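Local coordinates for imidazolonepropionase (Unidentified, PDB 2Q09), which catalyses the hydrolytic opening of the imidazolone ring of imidazolone-5-propanoate to N-formimidoyl-L-glutamate, the third step of histidine degradation, at residues A[242-247]-A[267-272]; A[261-266]-A[280-285]; A[254-259]-A[275-280]; A[284-289]-A[310-315]. One frame throughout, in Å; residues are numbered along the deposited sequence.

Interaction 1 (A[242-247]-A[267-272]); sequences HMDQLS and EYLDPE. With FE (Fe (III) ion), chain B; DI6 (3-[(4S)-2,5-dioxoimidazolidin-4-yl]propanoic acid), chain C.
D244 and Y268 clamp the two loops together through the backbone bond Y268 N to D244 O at 2.8 Å. On the buried side of this bond, the D244 carboxylate reaches across to L269, OD2 standing 3.5 Å from CD1; OD2 is also hydrogen-bonded to S252 OG. E267 runs alongside Q245, its OE1 3.5 Å from Q245 CA, and Q245 O is buried here without a hydrogen-bond partner. The loops follow the C-terminal ends of neighbouring barrel strands 238-243 and 262-265, where enzymes of the amidohydrolase superfamily build their active site. H242 NE2 binds the iron at 2.3 Å, together with H72, H74, D317 and a water. The Q245 chain is fully extended, CG anti to the backbone N (chi1 -179°), and this carries its amide to the inhibitor, where OE1 accepts from N1 and NE2 donates to O2, each at 2.9 Å. On the partly exposed side stand Y268, L246 and S247. The Y268 ring takes L246 O over one face, 3.1 Å from CE2, and meets S247 CA off-centre in a CH-pi contact. An alanine in place of Y268 would probably strip the aromatic cover from L246 O and S247 CA and open a gap beside them.

Interaction 2 (A[261-266]-A[280-285]); sequences LSVDHL and RGVVAT
T285 OG1, D264 OD1 and S262 OG grip one water, the closest being T285 OG1 at 2.6 Å. D264 and T285 lie side by side and point the same way, with D264 CG 3.5 Å from T285 CB. S262 OG donates to the syn lone pair of D264 OD2 at 3.0 Å, and D264 OD1 also accepts from H72 ND1, which makes the aspartate a second-shell support for an iron ligand. Replacing D264 with an alanine would probably leave H72 ND1 and S262 OG without their acceptor and the H72 ring freer to turn. The parallel ladder is regular. V263 bonds through both N and O to the same neighbouring strand, N to V283 O and O to T285 N; H265 N continues the pattern to T285 O. On the other face of the strands V263 CG2 meets V282 CG1 at about a right angle, and L266 CD2 presses on A284 CB at an unusually tight 3.4 Å. H265, at the strand end, belongs to the inhibitor pocket. Strand 262-265, helix 271-280 and strand 283-286 thus form one beta-alpha-beta unit of the TIM-type barrel, with D264 on one face backing an iron ligand and V263 on the other toward helix 251-257.

Interaction 3 (A[254-259]-A[275-280]); sequences LAANFG and QALAHR
R280 lays its guanidinium group across the C-terminal end of helix 251-257, with A256 O over one face of the flat group and N257 O near its plane at the edge. NH1 comes within 2.9 Å of A256 O, but the angle is too poor for a hydrogen bond; NH1 to N257 O, at 3.2 Å, is a weak one. The arginine gets there by folding: bends at chi2 (-56°) and chi3 (-58°) bring the guanidinium back over A256 O. A water completes the link, accepting from R280 NH1 at 2.6 Å and donating to N257 OD1 at 2.7 Å. Deeper in, the packing is apolar and small. The methyl of A256 points at helix 271-280 and meets A276 CB at 3.9 Å, while the tip of L277 swings in so that CD2 lies 4.0 Å from A256 CB. G259, with positive phi, closes helix 251-257 in a Schellman motif, its N bonded back to A256 O. The chemistry suggests that the arginine's positive charge is favourably placed against the partly negative carbonyl end of the helix.

Interaction 4 (A[284-289]-A[310-315]); sequences ATLLPT and VPMAVS
Two adjacent parallel strands of the metal-dependent hydrolase barrel, 283-286 and 312-314, are zipped together here in regular register. A284 and A313 carry the ladder: A284 N donates to P311 O, A313 N to A284 O at 2.8 Å, and L286 N to A313 O, also 2.8 Å; S315 N to L286 O ends it with a longer bond. On the face bearing A284 and L286, L286 CD1 reaches the selenium of M312, a selenomethionine, at 3.9 Å, the two side chains crossing obliquely. V310 CG1 covers the A284 methyl, 3.9 Å from its CB. Past the strand ends, L287 CD2 packs on S315 CB at 3.7 Å, close to the iron ligand D317. S315 OG itself is engaged by D70 and by the backbone O of H72, which ties this strand end to the metal centre. A water bridges the segments, donating to S315 O at 2.7 Å and accepting from T289 N in the first turn of the next helix. Outside, helix 302-307 packs against A284, V310 and M312, and helix 328-339 against P288 and V314, while strand 262-265 flanks strand 283-286 on its other edge.

Followed from the N terminus, the chain leaves strand 238-243 and, after helix 251-257 and strand 262-265, returns at 267-272 to close the loop of interaction 1. Before that loop is shut, interactions 3 and 2 have opened, at 254-259 and 261-266; both close beyond it, so each crosses interaction 1. They also cross one another, and R280 serves both, ending the helix pairing of interaction 3 and beginning the second segment of interaction 2. Interaction 4 starts where interaction 2 ends, sharing A284 and T285, and lies in series after interactions 1 and 3. Together they join consecutive barrel strands, two outer helices and the active-site loops.

Interaction 1 (A[242-247]-A[267-272])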
loop_
_atom_site.group_PDB
_atom_site.type_symbol
_atom_site.label_atom_id
_atom_site.label_comp_id
_atom_site.label_asym_id
_atom_site.label_seq_id
_atom_site.Cartn_x
_atom_site.Cartn_y
_atom_site.Cartn_z
ATOM N N HIS A 242 0.565 -11.784 3.160
ATOM C CA HIS A 242 0.325 -11.351 4.534
ATOM C C HIS A 242 1.066 -12.400 5.357
ATOM O O HIS A 242 0.536 -13.482 5.607
ATOM C CB HIS A 242 -1.169 -11.408 4.869
ATOM C CG HIS A 242 -1.956 -10.234 4.369
ATOM N ND1 HIS A 242 -2.118 -9.951 3.031
ATOM C CD2 HIS A 242 -2.659 -9.293 5.043
ATOM C CE1 HIS A 242 -2.895 -8.886 2.901
ATOM N NE2 HIS A 242 -3.237 -8.470 4.106
HETATM N N MSE A 243 2.289 -12.087 5.778
HETATM C CA MSE A 243 3.091 -13.055 6.522
HETATM C C MSE A 243 3.432 -12.757 7.977
HETATM O O MSE A 243 3.577 -11.600 8.386
HETATM C CB MSE A 243 4.403 -13.307 5.780
HETATM C CG MSE A 243 4.539 -14.709 5.222
HETATM SE SE MSE A 243 3.148 -15.082 3.959
HETATM C CE MSE A 243 3.855 -14.095 2.492
ATOM N N ASP A 244 3.559 -13.836 8.744
ATOM C CA ASP A 244 3.936 -13.775 10.150
ATOM C C ASP A 244 3.216 -12.740 11.009
ATOM O O ASP A 244 3.838 -12.093 11.855
ATOM C CB ASP A 244 5.448 -13.549 10.255
ATOM C CG ASP A 244 6.249 -14.595 9.496
ATOM O OD1 ASP A 244 5.978 -15.800 9.682
ATOM O OD2 ASP A 244 7.154 -14.215 8.719
ATOM N N GLN A 245 1.914 -12.580 10.799
ATOM C CA GLN A 245 1.153 -11.623 11.593
ATOM C C GLN A 245 0.756 -12.229 12.943
ATOM O O GLN A 245 0.832 -11.558 13.974
ATOM C CB GLN A 245 -0.102 -11.170 10.835
ATOM C CG GLN A 245 -0.953 -10.151 11.582
ATOM C CD GLN A 245 -2.233 -9.792 10.839
ATOM O OE1 GLN A 245 -2.737 -10.577 10.037
ATOM N NE2 GLN A 245 -2.770 -8.608 11.117
ATOM N N LEU A 246 0.335 -13.496 12.929
ATOM C CA LEU A 246 -0.081 -14.174 14.155
ATOM C C LEU A 246 0.883 -15.290 14.567
ATOM O O LEU A 246 0.963 -15.642 15.744
ATOM C CB LEU A 246 -1.499 -14.747 13.989
ATOM C CG LEU A 246 -2.615 -13.772 13.577
ATOM C CD1 LEU A 246 -3.925 -14.526 13.428
ATOM C CD2 LEU A 246 -2.749 -12.660 14.609
ATOM N N SER A 247 1.598 -15.852 13.595
ATOM C CA SER A 247 2.571 -16.906 13.866
ATOM C C SER A 247 3.471 -17.084 12.653
ATOM O O SER A 247 3.162 -16.603 11.568
ATOM C CB SER A 247 1.873 -18.233 14.194
ATOM O OG SER A 247 1.446 -18.904 13.026
ATOM N N GLU A 267 5.054 -9.545 12.301
ATOM C CA GLU A 267 5.244 -9.518 13.752
ATOM C C GLU A 267 6.135 -10.673 14.224
ATOM O O GLU A 267 6.988 -10.495 15.094
ATOM C CB GLU A 267 3.898 -9.606 14.486
ATOM C CG GLU A 267 3.142 -8.286 14.674
ATOM C CD GLU A 267 2.655 -7.690 13.376
ATOM O OE1 GLU A 267 2.494 -8.449 12.401
ATOM O OE2 GLU A 267 2.413 -6.465 13.336
ATOM N N TYR A 268 5.934 -11.853 13.638
ATOM C CA TYR A 268 6.692 -13.049 14.013
ATOM C C TYR A 268 7.800 -13.478 13.050
ATOM O O TYR A 268 8.172 -14.651 13.012
ATOM C CB TYR A 268 5.722 -14.219 14.210
ATOM C CG TYR A 268 4.824 -14.070 15.416
ATOM C CD1 TYR A 268 5.215 -14.552 16.664
ATOM C CD2 TYR A 268 3.599 -13.406 15.323
ATOM C CE1 TYR A 268 4.407 -14.378 17.795
ATOM C CE2 TYR A 268 2.787 -13.223 16.439
ATOM C CZ TYR A 268 3.197 -13.712 17.673
ATOM O OH TYR A 268 2.405 -13.528 18.785
ATOM N N LEU A 269 8.335 -12.544 12.277
ATOM C CA LEU A 269 9.400 -12.877 11.336
ATOM C C LEU A 269 10.663 -13.281 12.101
ATOM O O LEU A 269 11.009 -12.671 13.111
ATOM C CB LEU A 269 9.696 -11.682 10.433
ATOM C CG LEU A 269 10.792 -11.824 9.372
ATOM C CD1 LEU A 269 10.392 -12.862 8.332
ATOM C CD2 LEU A 269 11.012 -10.471 8.706
ATOM N N ASP A 270 11.342 -14.319 11.616
ATOM C CA ASP A 270 12.563 -14.818 12.255
ATOM C C ASP A 270 13.823 -14.468 11.447
ATOM O O ASP A 270 13.730 -13.990 10.319
ATOM C CB ASP A 270 12.478 -16.337 12.417
ATOM C CG ASP A 270 12.337 -17.051 11.088
ATOM O OD1 ASP A 270 12.858 -18.178 10.961
ATOM O OD2 ASP A 270 11.696 -16.493 10.174
ATOM N N PRO A 271 15.020 -14.704 12.022
ATOM C CA PRO A 271 16.309 -14.422 11.377
ATOM C C PRO A 271 16.464 -15.063 10.003
ATOM O O PRO A 271 16.854 -14.399 9.042
ATOM C CB PRO A 271 17.318 -14.981 12.377
ATOM C CG PRO A 271 16.642 -14.752 13.682
ATOM C CD PRO A 271 15.228 -15.194 13.397
ATOM N N GLU A 272 16.164 -16.353 9.917
ATOM C CA GLU A 272 16.274 -17.081 8.660
ATOM C C GLU A 272 15.465 -16.381 7.577
ATOM O O GLU A 272 15.918 -16.235 6.443
ATOM C CB GLU A 272 15.771 -18.515 8.835
ATOM C CG GLU A 272 16.579 -19.351 9.822
ATOM C CD GLU A 272 16.563 -18.798 11.238
ATOM O OE1 GLU A 272 15.469 -18.463 11.736
ATOM O OE2 GLU A 272 17.643 -18.711 11.857
HETATM FE FE FE B . -3.956 -6.395 4.886
HETATM N N1 DI6 C . -4.838 -9.623 8.320
HETATM C C2 DI6 C . -5.512 -8.555 8.799
HETATM O O2 DI6 C . -5.272 -7.931 9.817
HETATM C C3 DI6 C . -6.644 -8.278 7.780
HETATM N N4 DI6 C . -6.432 -9.346 6.779
HETATM C C5 DI6 C . -5.364 -10.070 7.172
HETATM O O5 DI6 C . -4.920 -11.021 6.546
HETATM C C6 DI6 C . -8.010 -8.369 8.446
HETATM C C7 DI6 C . -9.162 -8.103 7.475
HETATM C C8 DI6 C . -10.564 -8.176 8.097
HETATM O O9 DI6 C . -11.504 -7.668 7.455
HETATM O O10 DI6 C . -10.741 -8.728 9.214
HETATM O O HOH W 1 -4.125 -6.845 7.279
#

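Interaction 2 (A[261-266]-A[280-285])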
loop_
_atom_site.group_PDB
_atom_site.type_symbol
_atom_site.label_atom_id
_atom_site.label_comp_id
_atom_site.label_asym_id
_atom_site.label_seq_id
_atom_site.Cartn_x
_atom_site.Cartn_y
_atom_site.Cartn_z
ATOM N N LEU A 261 7.341 -9.366 -4.188
ATOM C CA LEU A 261 7.633 -7.938 -4.191
ATOM C C LEU A 261 7.783 -7.490 -2.737
ATOM O O LEU A 261 8.600 -6.623 -2.414
ATOM C CB LEU A 261 6.489 -7.158 -4.844
ATOM C CG LEU A 261 6.275 -7.313 -6.353
ATOM C CD1 LEU A 261 4.985 -6.630 -6.763
ATOM C CD2 LEU A 261 7.456 -6.720 -7.095
ATOM N N SER A 262 6.993 -8.104 -1.859
ATOM C CA SER A 262 7.029 -7.758 -0.441
ATOM C C SER A 262 6.288 -8.779 0.414
ATOM O O SER A 262 5.498 -9.579 -0.095
ATOM C CB SER A 262 6.361 -6.398 -0.219
ATOM O OG SER A 262 4.949 -6.529 -0.358
ATOM N N VAL A 263 6.569 -8.751 1.713
ATOM C CA VAL A 263 5.897 -9.605 2.688
ATOM C C VAL A 263 5.387 -8.584 3.691
ATOM O O VAL A 263 6.121 -7.668 4.066
ATOM C CB VAL A 263 6.854 -10.615 3.368
ATOM C CG1 VAL A 263 7.147 -11.765 2.411
ATOM C CG2 VAL A 263 8.141 -9.936 3.777
ATOM N N ASP A 264 4.138 -8.727 4.124
ATOM C CA ASP A 264 3.547 -7.736 5.020
ATOM C C ASP A 264 3.085 -8.219 6.398
ATOM O O ASP A 264 2.576 -9.323 6.539
ATOM C CB ASP A 264 2.381 -7.054 4.293
ATOM C CG ASP A 264 2.731 -6.647 2.860
ATOM O OD1 ASP A 264 2.017 -5.800 2.290
ATOM O OD2 ASP A 264 3.704 -7.178 2.284
ATOM N N HIS A 265 3.251 -7.341 7.395
ATOM C CA HIS A 265 2.933 -7.559 8.817
ATOM C C HIS A 265 4.227 -7.954 9.524
ATOM O O HIS A 265 4.865 -7.118 10.161
ATOM C CB HIS A 265 1.845 -8.620 9.007
ATOM C CG HIS A 265 0.459 -8.096 8.791
ATOM N ND1 HIS A 265 -0.083 -7.095 9.572
ATOM C CD2 HIS A 265 -0.486 -8.421 7.878
ATOM C CE1 HIS A 265 -1.305 -6.826 9.147
ATOM N NE2 HIS A 265 -1.573 -7.613 8.122
ATOM N N LEU A 266 4.607 -9.228 9.428
ATOM C CA LEU A 266 5.872 -9.697 9.984
ATOM C C LEU A 266 6.105 -9.662 11.495
ATOM O O LEU A 266 7.255 -9.742 11.928
ATOM C CB LEU A 266 7.011 -8.933 9.298
ATOM C CG LEU A 266 7.258 -9.100 7.791
ATOM C CD1 LEU A 266 5.969 -9.364 7.036
ATOM C CD2 LEU A 266 7.935 -7.852 7.267
ATOM N N ARG A 280 16.930 -11.882 -1.478
ATOM C CA ARG A 280 16.044 -11.788 -2.636
ATOM C C ARG A 280 15.508 -10.378 -2.882
ATOM O O ARG A 280 14.657 -10.169 -3.739
ATOM C CB ARG A 280 14.876 -12.770 -2.484
ATOM C CG ARG A 280 15.292 -14.239 -2.387
ATOM C CD ARG A 280 16.129 -14.661 -3.581
ATOM N NE ARG A 280 15.427 -14.465 -4.847
ATOM C CZ ARG A 280 14.572 -15.331 -5.379
ATOM N NH1 ARG A 280 14.306 -16.471 -4.767
ATOM N NH2 ARG A 280 13.972 -15.049 -6.523
ATOM N N GLY A 281 16.011 -9.412 -2.122
ATOM C CA GLY A 281 15.585 -8.031 -2.284
ATOM C C GLY A 281 14.095 -7.800 -2.091
ATOM O O GLY A 281 13.500 -6.964 -2.769
ATOM N N VAL A 282 13.495 -8.537 -1.164
ATOM C CA VAL A 282 12.074 -8.403 -0.881
ATOM C C VAL A 282 11.877 -7.227 0.080
ATOM O O VAL A 282 12.707 -6.988 0.956
ATOM C CB VAL A 282 11.525 -9.710 -0.240
ATOM C CG1 VAL A 282 10.042 -9.579 0.059
ATOM C CG2 VAL A 282 11.779 -10.888 -1.182
ATOM N N VAL A 283 10.791 -6.483 -0.090
ATOM C CA VAL A 283 10.521 -5.360 0.799
ATOM C C VAL A 283 9.684 -5.848 1.977
ATOM O O VAL A 283 8.767 -6.659 1.806
ATOM C CB VAL A 283 9.751 -4.235 0.076
ATOM C CG1 VAL A 283 9.362 -3.142 1.068
ATOM C CG2 VAL A 283 10.610 -3.639 -1.032
ATOM N N ALA A 284 10.010 -5.374 3.175
ATOM C CA ALA A 284 9.254 -5.749 4.365
ATOM C C ALA A 284 8.267 -4.611 4.623
ATOM O O ALA A 284 8.670 -3.471 4.862
ATOM C CB ALA A 284 10.194 -5.924 5.564
ATOM N N THR A 285 6.975 -4.915 4.568
ATOM C CA THR A 285 5.975 -3.884 4.781
ATOM C C THR A 285 5.415 -3.905 6.199
ATOM O O THR A 285 4.832 -4.894 6.644
ATOM C CB THR A 285 4.818 -4.013 3.772
ATOM O OG1 THR A 285 5.336 -3.908 2.439
ATOM C CG2 THR A 285 3.797 -2.881 3.983
HETATM O O HOH W 2 10.647 -6.267 -4.138
HETATM O O HOH W 3 3.525 -3.945 0.563
#

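Interaction 3 (A[254-259]-A[275-280])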
loop_
_atom_site.group_PDB
_atom_site.type_symbol
_atom_site.label_atom_id
_atom_site.label_comp_id
_atom_site.label_asym_id
_atom_site.label_seq_id
_atom_site.Cartn_x
_atom_site.Cartn_y
_atom_site.Cartn_z
ATOM N N LEU A 254 9.214 -18.602 1.861
ATOM C CA LEU A 254 8.609 -19.142 0.650
ATOM C C LEU A 254 8.414 -18.007 -0.348
ATOM O O LEU A 254 8.776 -18.119 -1.524
ATOM C CB LEU A 254 7.259 -19.782 0.978
ATOM C CG LEU A 254 6.403 -20.236 -0.209
ATOM C CD1 LEU A 254 7.111 -21.344 -0.982
ATOM C CD2 LEU A 254 5.058 -20.720 0.309
ATOM N N ALA A 255 7.840 -16.909 0.132
ATOM C CA ALA A 255 7.598 -15.744 -0.705
ATOM C C ALA A 255 8.908 -15.235 -1.293
ATOM O O ALA A 255 8.976 -14.889 -2.474
ATOM C CB ALA A 255 6.921 -14.644 0.114
ATOM N N ALA A 256 9.952 -15.194 -0.471
ATOM C CA ALA A 256 11.252 -14.730 -0.936
ATOM C C ALA A 256 11.780 -15.637 -2.048
ATOM O O ALA A 256 12.417 -15.169 -2.990
ATOM C CB ALA A 256 12.245 -14.686 0.226
ATOM N N ASN A 257 11.514 -16.937 -1.941
ATOM C CA ASN A 257 11.975 -17.884 -2.950
ATOM C C ASN A 257 11.198 -17.752 -4.250
ATOM O O ASN A 257 11.633 -18.229 -5.294
ATOM C CB ASN A 257 11.870 -19.317 -2.432
ATOM C CG ASN A 257 12.861 -19.606 -1.325
ATOM O OD1 ASN A 257 13.981 -19.094 -1.330
ATOM N ND2 ASN A 257 12.464 -20.441 -0.372
ATOM N N PHE A 258 10.047 -17.096 -4.179
ATOM C CA PHE A 258 9.205 -16.879 -5.346
ATOM C C PHE A 258 9.408 -15.473 -5.897
ATOM O O PHE A 258 8.713 -15.057 -6.821
ATOM C CB PHE A 258 7.731 -17.093 -4.977
ATOM C CG PHE A 258 7.229 -18.482 -5.265
ATOM C CD1 PHE A 258 6.827 -18.837 -6.549
ATOM C CD2 PHE A 258 7.171 -19.440 -4.259
ATOM C CE1 PHE A 258 6.378 -20.124 -6.829
ATOM C CE2 PHE A 258 6.725 -20.735 -4.530
ATOM C CZ PHE A 258 6.324 -21.074 -5.822
ATOM N N GLY A 259 10.366 -14.746 -5.326
ATOM C CA GLY A 259 10.635 -13.395 -5.784
ATOM C C GLY A 259 9.508 -12.429 -5.451
ATOM O O GLY A 259 9.175 -11.553 -6.251
ATOM N N GLN A 275 17.083 -13.132 6.539
ATOM C CA GLN A 275 18.219 -13.400 5.666
ATOM C C GLN A 275 17.734 -13.649 4.240
ATOM O O GLN A 275 18.369 -13.228 3.278
ATOM C CB GLN A 275 19.006 -14.618 6.165
ATOM C CG GLN A 275 19.479 -14.528 7.613
ATOM C CD GLN A 275 19.972 -13.144 7.998
ATOM O OE1 GLN A 275 20.639 -12.465 7.218
ATOM N NE2 GLN A 275 19.656 -12.730 9.218
ATOM N N ALA A 276 16.597 -14.333 4.115
ATOM C CA ALA A 276 16.027 -14.636 2.808
ATOM C C ALA A 276 15.557 -13.355 2.143
ATOM O O ALA A 276 15.777 -13.150 0.951
ATOM C CB ALA A 276 14.859 -15.605 2.958
ATOM N N LEU A 277 14.895 -12.494 2.911
ATOM C CA LEU A 277 14.407 -11.233 2.373
ATOM C C LEU A 277 15.566 -10.379 1.870
ATOM O O LEU A 277 15.499 -9.816 0.782
ATOM C CB LEU A 277 13.618 -10.460 3.440
ATOM C CG LEU A 277 12.427 -11.198 4.065
ATOM C CD1 LEU A 277 11.563 -10.206 4.829
ATOM C CD2 LEU A 277 11.605 -11.879 2.981
ATOM N N ALA A 278 16.624 -10.282 2.667
ATOM C CA ALA A 278 17.793 -9.488 2.303
ATOM C C ALA A 278 18.409 -9.969 0.995
ATOM O O ALA A 278 18.776 -9.173 0.137
ATOM C CB ALA A 278 18.837 -9.551 3.419
ATOM N N HIS A 279 18.501 -11.284 0.853
ATOM C CA HIS A 279 19.086 -11.891 -0.333
ATOM C C HIS A 279 18.247 -11.755 -1.603
ATOM O O HIS A 279 18.792 -11.539 -2.686
ATOM C CB HIS A 279 19.354 -13.371 -0.062
ATOM C CG HIS A 279 19.990 -14.079 -1.213
ATOM N ND1 HIS A 279 21.257 -13.771 -1.665
ATOM C CD2 HIS A 279 19.529 -15.062 -2.020
ATOM C CE1 HIS A 279 21.547 -14.536 -2.702
ATOM N NE2 HIS A 279 20.516 -15.328 -2.940
ATOM N N ARG A 280 16.930 -11.882 -1.478
ATOM C CA ARG A 280 16.044 -11.788 -2.636
ATOM C C ARG A 280 15.508 -10.378 -2.882
ATOM O O ARG A 280 14.657 -10.169 -3.739
ATOM C CB ARG A 280 14.876 -12.770 -2.484
ATOM C CG ARG A 280 15.292 -14.239 -2.387
ATOM C CD ARG A 280 16.129 -14.661 -3.581
ATOM N NE ARG A 280 15.427 -14.465 -4.847
ATOM C CZ ARG A 280 14.572 -15.331 -5.379
ATOM N NH1 ARG A 280 14.306 -16.471 -4.767
ATOM N NH2 ARG A 280 13.972 -15.049 -6.523
HETATM O O HOH W 4 15.646 -17.879 -3.075
#

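Interaction 4 (A[284-289]-A[310-315])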
loop_
_atom_site.group_PDB
_atom_site.type_symbol
_atom_site.label_atom_id
_atom_site.label_comp_id
_atom_site.label_asym_id
_atom_site.label_seq_id
_atom_site.Cartn_x
_atom_site.Cartn_y
_atom_site.Cartn_z
ATOM N N ALA A 284 10.010 -5.374 3.175
ATOM C CA ALA A 284 9.254 -5.749 4.365
ATOM C C ALA A 284 8.267 -4.611 4.623
ATOM O O ALA A 284 8.670 -3.471 4.862
ATOM C CB ALA A 284 10.194 -5.924 5.564
ATOM N N THR A 285 6.975 -4.915 4.568
ATOM C CA THR A 285 5.975 -3.884 4.781
ATOM C C THR A 285 5.415 -3.905 6.199
ATOM O O THR A 285 4.832 -4.894 6.644
ATOM C CB THR A 285 4.818 -4.013 3.772
ATOM O OG1 THR A 285 5.336 -3.908 2.439
ATOM C CG2 THR A 285 3.797 -2.881 3.983
ATOM N N LEU A 286 5.613 -2.805 6.909
ATOM C CA LEU A 286 5.129 -2.672 8.278
ATOM C C LEU A 286 3.721 -2.089 8.274
ATOM O O LEU A 286 3.433 -1.131 7.552
ATOM C CB LEU A 286 6.073 -1.770 9.069
ATOM C CG LEU A 286 7.530 -2.268 9.086
ATOM C CD1 LEU A 286 8.408 -1.263 9.816
ATOM C CD2 LEU A 286 7.601 -3.637 9.778
ATOM N N LEU A 287 2.847 -2.672 9.089
ATOM C CA LEU A 287 1.455 -2.237 9.172
ATOM C C LEU A 287 1.162 -1.946 10.638
ATOM O O LEU A 287 0.521 -2.740 11.330
ATOM C CB LEU A 287 0.553 -3.354 8.637
ATOM C CG LEU A 287 0.911 -3.752 7.194
ATOM C CD1 LEU A 287 0.127 -4.996 6.798
ATOM C CD2 LEU A 287 0.591 -2.609 6.235
ATOM N N PRO A 288 1.652 -0.795 11.129
ATOM C CA PRO A 288 1.490 -0.344 12.516
ATOM C C PRO A 288 0.056 -0.144 12.999
ATOM O O PRO A 288 -0.243 -0.358 14.171
ATOM C CB PRO A 288 2.299 0.951 12.553
ATOM C CG PRO A 288 2.084 1.501 11.170
ATOM C CD PRO A 288 2.268 0.263 10.306
ATOM N N THR A 289 -0.826 0.272 12.101
ATOM C CA THR A 289 -2.217 0.517 12.473
ATOM C C THR A 289 -2.953 -0.749 12.898
ATOM O O THR A 289 -3.741 -0.723 13.846
ATOM C CB THR A 289 -2.979 1.202 11.324
ATOM O OG1 THR A 289 -2.315 2.430 10.997
ATOM C CG2 THR A 289 -4.407 1.517 11.743
ATOM N N VAL A 310 17.263 -4.698 5.191
ATOM C CA VAL A 310 16.025 -4.960 4.464
ATOM C C VAL A 310 15.197 -3.681 4.440
ATOM O O VAL A 310 14.870 -3.125 5.487
ATOM C CB VAL A 310 15.202 -6.078 5.131
ATOM C CG1 VAL A 310 13.864 -6.252 4.413
ATOM C CG2 VAL A 310 15.975 -7.384 5.087
ATOM N N PRO A 311 14.863 -3.183 3.239
ATOM C CA PRO A 311 14.065 -1.958 3.137
ATOM C C PRO A 311 12.678 -2.166 3.742
ATOM O O PRO A 311 12.039 -3.190 3.518
ATOM C CB PRO A 311 14.022 -1.699 1.638
ATOM C CG PRO A 311 14.123 -3.072 1.046
ATOM C CD PRO A 311 15.178 -3.726 1.907
HETATM N N MSE A 312 12.221 -1.199 4.529
HETATM C CA MSE A 312 10.923 -1.316 5.176
HETATM C C MSE A 312 9.940 -0.270 4.680
HETATM O O MSE A 312 10.192 0.941 4.763
HETATM C CB MSE A 312 11.072 -1.179 6.696
HETATM C CG MSE A 312 12.083 -2.140 7.330
HETATM SE SE MSE A 312 12.248 -1.775 9.234
HETATM C CE MSE A 312 13.286 -0.169 9.153
ATOM N N ALA A 313 8.822 -0.740 4.145
ATOM C CA ALA A 313 7.789 0.166 3.681
ATOM C C ALA A 313 6.799 0.306 4.834
ATOM O O ALA A 313 6.769 -0.535 5.735
ATOM C CB ALA A 313 7.085 -0.412 2.444
ATOM N N VAL A 314 6.016 1.377 4.814
ATOM C CA VAL A 314 5.005 1.605 5.839
ATOM C C VAL A 314 3.689 1.833 5.099
ATOM O O VAL A 314 3.653 2.591 4.122
ATOM C CB VAL A 314 5.318 2.853 6.690
ATOM C CG1 VAL A 314 4.132 3.165 7.601
ATOM C CG2 VAL A 314 6.568 2.614 7.535
ATOM N N SER A 315 2.618 1.182 5.554
ATOM C CA SER A 315 1.322 1.321 4.899
ATOM C C SER A 315 0.180 1.348 5.916
ATOM O O SER A 315 0.343 0.896 7.044
ATOM C CB SER A 315 1.118 0.170 3.908
ATOM O OG SER A 315 -0.099 0.338 3.190
HETATM O O HOH W 5 -0.999 -0.167 9.181
#